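PDB 6GQ8: NEQ011 from Nanoarchaeum equitans Kin4-M, which is a superoxide reductase of the desulfoferrodoxin family that binds iron and probably reduces superoxide at that metal centre. Local coordinates for residues 12-17 with 91-96; 39-44 with 97-102. All blocks are in the same frame, centred on the assembly; numbering follows the deposited sequence.

How the interactions relate
Interaction 1 lies in the core, its centre about 4 Å from that of the chain, whereas interaction 2 sits at one end of the fold, its centre about 14 Å from the chain centre and only partly buried. The two centres are about 17 Å apart, yet strand 89-97 serves both, running from the apolar face met by 12-17 into Cys97, an iron ligand. Interaction 1 joins two different sheets through apolar packing with no hydrogen bond; interaction 2 brings neighbouring parts of one sheet together with backbone bonds, a threonine hydroxyl and a shared metal. They touch directly where Tyr96 O lies 2.9 Å from Gln44 N, a probable hydrogen bond.

Interaction 1: 12-17 with 91-96; sequences PIIEIE and LIAISY
Ile14 drops its CD1 methyl onto the CB of Ala93, 3.7 Å away. CG1 lies anti to the carbonyl carbon (chi1 -55°), and with the chain extended beyond it (chi2 166°) the methyl end is carried across to strand 91-96. Ala93 CB is a short bump, and the end of Ile14 lies along it, CG1 and CD1 both touching it. The ring of Pro12 reaches the same methyl from another side, its CG 3.8 Å from Ala93 CB, so the alanine meets both residues. The proline ring also leans on Ser95, with Pro12 CD 3.4 Å from Ser95 OG. That hydroxyl makes a weak hydrogen bond to His10 O, which gives this buried group a partner, though a weak one. At the far end Ile16 and Leu91 meet tip to tip, Ile16 CD1 lying 3.6 Å from Leu91 CD1. Leu91 CD1 also reaches toward Ile14 CG2, 4.3 Å away, and so touches both isoleucines, the second only loosely.

No hydrogen bond crosses here: the strand axes stay 7.4 Å apart at their closest, and their directions run at 149°. Ile13 and Glu15 turn to the other side of their strand, Glu15 pairing with Lys31, while Val29 and Ile25 of strand 22-29 extend the apolar layer over Ser95 and Leu91. Side chains interleaving between two facing sheets in this way form the core of a beta sandwich, the immunoglobulin-like fold of the desulfoferrodoxin family.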
loop_
_atom_site.group_PDB
_atom_site.type_symbol
_atom_site.label_atom_id
_atom_site.label_comp_id
_atom_site.label_asym_id
_atom_site.label_seq_id
_atom_site.Cartn_x
_atom_site.Cartn_y
_atom_site.Cartn_z
ATOM N N PRO A 12 12.199 13.645 3.718
ATOM C CA PRO A 12 12.770 12.376 3.245
ATOM C C PRO A 12 14.028 12.621 2.427
ATOM O O PRO A 12 13.966 13.105 1.293
ATOM C CB PRO A 12 11.638 11.785 2.393
ATOM C CG PRO A 12 10.872 12.972 1.908
ATOM C CD PRO A 12 10.971 14.016 2.992
ATOM N N ILE A 13 15.178 12.280 2.998
ATOM C CA ILE A 13 16.458 12.532 2.342
ATOM C C ILE A 13 16.723 11.432 1.323
ATOM O O ILE A 13 16.614 10.241 1.635
ATOM C CB ILE A 13 17.591 12.615 3.377
ATOM C CG1 ILE A 13 17.329 13.754 4.363
ATOM C CG2 ILE A 13 18.935 12.804 2.685
ATOM C CD1 ILE A 13 17.097 15.093 3.696
ATOM N N ILE A 14 17.091 11.828 0.107
ATOM C CA ILE A 14 17.331 10.899 -0.993
ATOM C C ILE A 14 18.832 10.788 -1.228
ATOM O O ILE A 14 19.526 11.807 -1.331
ATOM C CB ILE A 14 16.617 11.357 -2.278
ATOM C CG1 ILE A 14 15.120 11.550 -2.028
ATOM C CG2 ILE A 14 16.850 10.362 -3.403
ATOM C CD1 ILE A 14 14.416 12.305 -3.130
ATOM N N GLU A 15 19.326 9.555 -1.328
ATOM C CA GLU A 15 20.684 9.281 -1.779
ATOM C C GLU A 15 20.644 8.323 -2.960
ATOM O O GLU A 15 19.844 7.383 -2.982
ATOM C CB GLU A 15 21.555 8.688 -0.668
ATOM C CG GLU A 15 21.848 9.641 0.471
ATOM C CD GLU A 15 22.851 9.074 1.455
ATOM O OE1 GLU A 15 23.206 7.881 1.326
ATOM O OE2 GLU A 15 23.304 9.825 2.343
ATOM N N ILE A 16 21.509 8.568 -3.941
ATOM C CA ILE A 16 21.508 7.835 -5.201
ATOM C C ILE A 16 22.895 7.252 -5.438
ATOM O O ILE A 16 23.896 7.972 -5.356
ATOM C CB ILE A 16 21.099 8.735 -6.382
ATOM C CG1 ILE A 16 19.723 9.358 -6.134
ATOM C CG2 ILE A 16 21.099 7.946 -7.684
ATOM C CD1 ILE A 16 19.374 10.468 -7.104
ATOM N N GLU A 17 22.954 5.951 -5.718
ATOM C CA GLU A 17 24.179 5.292 -6.156
ATOM C C GLU A 17 23.873 4.463 -7.392
ATOM O O GLU A 17 22.921 3.678 -7.398
ATOM C CB GLU A 17 24.798 4.403 -5.071
ATOM C CG GLU A 17 25.085 5.106 -3.756
ATOM C CD GLU A 17 25.830 4.217 -2.774
ATOM O OE1 GLU A 17 26.271 3.118 -3.175
ATOM O OE2 GLU A 17 25.991 4.625 -1.604
ATOM N N LEU A 91 14.276 12.703 -8.985
ATOM C CA LEU A 91 13.541 11.825 -8.090
ATOM C C LEU A 91 12.755 12.657 -7.088
ATOM O O LEU A 91 13.208 13.712 -6.635
ATOM C CB LEU A 91 14.493 10.878 -7.358
ATOM C CG LEU A 91 15.163 9.813 -8.227
ATOM C CD1 LEU A 91 16.141 8.992 -7.410
ATOM C CD2 LEU A 91 14.107 8.913 -8.843
ATOM N N ILE A 92 11.571 12.169 -6.734
ATOM C CA ILE A 92 10.686 12.873 -5.816
ATOM C C ILE A 92 10.275 11.902 -4.722
ATOM O O ILE A 92 9.709 10.840 -5.009
ATOM C CB ILE A 92 9.451 13.448 -6.530
ATOM C CG1 ILE A 92 9.876 14.386 -7.664
ATOM C CG2 ILE A 92 8.553 14.178 -5.541
ATOM C CD1 ILE A 92 8.735 14.841 -8.552
ATOM N N ALA A 93 10.574 12.253 -3.476
ATOM C CA ALA A 93 10.187 11.457 -2.322
ATOM C C ALA A 93 9.128 12.214 -1.539
ATOM O O ALA A 93 9.289 13.407 -1.264
ATOM C CB ALA A 93 11.390 11.146 -1.430
ATOM N N ILE A 94 8.054 11.518 -1.185
ATOM C CA ILE A 94 6.967 12.073 -0.390
ATOM C C ILE A 94 6.794 11.175 0.821
ATOM O O ILE A 94 6.580 9.967 0.676
ATOM C CB ILE A 94 5.660 12.166 -1.192
ATOM C CG1 ILE A 94 5.831 13.104 -2.391
ATOM C CG2 ILE A 94 4.512 12.624 -0.300
ATOM C CD1 ILE A 94 4.559 13.316 -3.186
ATOM N N SER A 95 6.891 11.760 2.011
ATOM C CA SER A 95 6.765 11.018 3.254
ATOM C C SER A 95 5.624 11.596 4.078
ATOM O O SER A 95 5.276 12.774 3.947
ATOM C CB SER A 95 8.066 11.060 4.059
ATOM O OG SER A 95 8.392 12.392 4.408
ATOM N N TYR A 96 5.048 10.760 4.939
ATOM C CA TYR A 96 3.881 11.135 5.725
ATOM C C TYR A 96 4.147 10.889 7.200
ATOM O O TYR A 96 4.556 9.790 7.587
ATOM C CB TYR A 96 2.639 10.353 5.289
ATOM C CG TYR A 96 1.432 10.576 6.178
ATOM C CD1 TYR A 96 0.748 11.783 6.161
ATOM C CD2 TYR A 96 0.970 9.576 7.020
ATOM C CE1 TYR A 96 -0.361 11.992 6.965
ATOM C CE2 TYR A 96 -0.136 9.777 7.830
ATOM C CZ TYR A 96 -0.797 10.988 7.798
ATOM O OH TYR A 96 -1.899 11.194 8.601
#

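Interaction 2: 39-44 with 97-102; sequences PSHHIQ and CTLHGL. With FE (Fe (III) ion), chain E.
His41 and His100 turn their rings toward a common iron; the two rings meet obliquely, with planes at 65° and centroids 4.9 Å apart. His41 binds through NE2, 2.3 Å from the iron, while His100 uses ND1, 2.2 Å from the same iron. With CG anti to the backbone N (chi1 -173°), the His41 ring swings out from its loop to the metal. Leu99 crosses it at about a right angle and lays CD1 over one face, a CH-pi contact 3.8 Å from the ring centroid. Cys97 SG lies in plane at the edge of that ring and binds the iron at 2.5 Å. Backbone N-H groups of Leu99 and, weakly, His100 point at this sulfur and help fix its position. His10 and His35 complete the four-histidine, one-cysteine iron centre of superoxide reductases, here built on the end of strand 89-97 and the loops beside it.

Away from the iron, Thr98 ties 97-102 to 39-44. His42 N donates to Thr98 OG1, 3.1 Å away at 151°, and Thr98 N returns a bond to His42 O. A water accepts from the hydroxyl. The other branch, CG2, covers one face of the His42 ring, whose ND1 is bonded to Glu38 O. A valine in place of Thr98 would probably leave His42 N without its acceptor and the water without its donor, letting the loop that carries His41 shift. Farther along, Ile43 and Cys97 form an antiparallel non-hydrogen-bonded pair, Ile43 CD1 resting 3.8 Å from Cys97 CB.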
loop_
_atom_site.group_PDB
_atom_site.type_symbol
_atom_site.label_atom_id
_atom_site.label_comp_id
_atom_site.label_asym_id
_atom_site.label_seq_id
_atom_site.Cartn_x
_atom_site.Cartn_y
_atom_site.Cartn_z
ATOM N N PRO A 39 3.185 4.948 18.633
ATOM C CA PRO A 39 1.882 4.616 18.030
ATOM C C PRO A 39 1.116 5.827 17.527
ATOM O O PRO A 39 0.531 5.774 16.436
ATOM C CB PRO A 39 1.147 3.907 19.175
ATOM C CG PRO A 39 2.243 3.294 19.986
ATOM C CD PRO A 39 3.374 4.285 19.938
ATOM N N SER A 40 1.132 6.933 18.271
ATOM C CA SER A 40 0.387 8.130 17.904
ATOM C C SER A 40 1.242 9.177 17.198
ATOM O O SER A 40 0.763 10.292 16.964
ATOM C CB SER A 40 -0.281 8.742 19.136
ATOM O OG SER A 40 -1.218 7.839 19.695
ATOM N N HIS A 41 2.490 8.852 16.856
ATOM C CA HIS A 41 3.358 9.809 16.169
ATOM C C HIS A 41 4.497 9.032 15.523
ATOM O O HIS A 41 5.411 8.586 16.224
ATOM C CB HIS A 41 3.892 10.860 17.137
ATOM C CG HIS A 41 4.647 11.965 16.467
ATOM N ND1 HIS A 41 5.476 12.827 17.152
ATOM C CD2 HIS A 41 4.688 12.356 15.170
ATOM C CE1 HIS A 41 6.002 13.695 16.306
ATOM N NE2 HIS A 41 5.538 13.432 15.097
ATOM N N HIS A 42 4.451 8.884 14.199
ATOM C CA HIS A 42 5.480 8.125 13.500
ATOM C C HIS A 42 5.446 8.456 12.016
ATOM O O HIS A 42 4.460 8.986 11.497
ATOM C CB HIS A 42 5.304 6.615 13.706
ATOM C CG HIS A 42 3.956 6.099 13.300
ATOM N ND1 HIS A 42 2.974 5.780 14.212
ATOM C CD2 HIS A 42 3.429 5.849 12.078
ATOM C CE1 HIS A 42 1.901 5.352 13.570
ATOM N NE2 HIS A 42 2.152 5.382 12.273
ATOM N N ILE A 43 6.547 8.134 11.343
ATOM C CA ILE A 43 6.610 8.221 9.890
ATOM C C ILE A 43 6.010 6.935 9.338
ATOM O O ILE A 43 6.527 5.842 9.587
ATOM C CB ILE A 43 8.053 8.413 9.400
ATOM C CG1 ILE A 43 8.709 9.616 10.088
ATOM C CG2 ILE A 43 8.076 8.577 7.884
ATOM C CD1 ILE A 43 8.035 10.940 9.812
ATOM N N GLN A 44 4.913 7.064 8.600
ATOM C CA GLN A 44 4.138 5.896 8.198
ATOM C C GLN A 44 4.585 5.321 6.860
ATOM O O GLN A 44 4.652 4.096 6.710
ATOM C CB GLN A 44 2.651 6.251 8.141
ATOM C CG GLN A 44 1.722 5.051 8.177
ATOM C CD GLN A 44 0.267 5.453 8.346
ATOM O OE1 GLN A 44 -0.394 5.850 7.385
ATOM N NE2 GLN A 44 -0.235 5.367 9.576
ATOM N N CYS A 97 3.920 11.917 8.011
ATOM C CA CYS A 97 3.947 11.811 9.461
ATOM C C CYS A 97 2.521 11.902 9.985
ATOM O O CYS A 97 1.727 12.716 9.502
ATOM C CB CYS A 97 4.811 12.910 10.082
ATOM S SG CYS A 97 4.655 13.053 11.874
ATOM N N THR A 98 2.192 11.049 10.957
ATOM C CA THR A 98 0.818 10.957 11.438
ATOM C C THR A 98 0.346 12.217 12.153
ATOM O O THR A 98 -0.858 12.347 12.404
ATOM C CB THR A 98 0.661 9.751 12.365
ATOM O OG1 THR A 98 1.597 9.849 13.444
ATOM C CG2 THR A 98 0.902 8.459 11.599
ATOM N N LEU A 99 1.246 13.138 12.493
ATOM C CA LEU A 99 0.861 14.388 13.128
ATOM C C LEU A 99 1.188 15.626 12.310
ATOM O O LEU A 99 0.472 16.624 12.423
ATOM C CB LEU A 99 1.536 14.525 14.504
ATOM C CG LEU A 99 1.082 13.581 15.615
ATOM C CD1 LEU A 99 1.739 13.960 16.935
ATOM C CD2 LEU A 99 -0.431 13.595 15.751
ATOM N N HIS A 100 2.236 15.595 11.484
ATOM C CA HIS A 100 2.726 16.800 10.824
ATOM C C HIS A 100 2.615 16.731 9.304
ATOM O O HIS A 100 3.327 17.456 8.600
ATOM C CB HIS A 100 4.161 17.085 11.262
ATOM C CG HIS A 100 4.312 17.198 12.747
ATOM N ND1 HIS A 100 4.900 16.216 13.515
ATOM C CD2 HIS A 100 3.914 18.162 13.611
ATOM C CE1 HIS A 100 4.877 16.580 14.784
ATOM N NE2 HIS A 100 4.284 17.757 14.870
ATOM N N GLY A 101 1.746 15.870 8.783
ATOM C CA GLY A 101 1.376 15.951 7.384
ATOM C C GLY A 101 2.420 15.362 6.449
ATOM O O GLY A 101 3.179 14.458 6.804
ATOM N N LEU A 102 2.448 15.898 5.232
ATOM C CA LEU A 102 3.244 15.373 4.134
ATOM C C LEU A 102 4.433 16.282 3.844
ATOM O O LEU A 102 4.343 17.509 3.953
ATOM C CB LEU A 102 2.390 15.219 2.873
ATOM C CG LEU A 102 1.226 14.238 3.000
ATOM C CD1 LEU A 102 0.073 14.629 2.088
ATOM C CD2 LEU A 102 1.705 12.839 2.678
HETATM FE FE FE E . 6.236 14.462 13.153
HETATM O O HOH W 1 0.095 7.659 14.791
#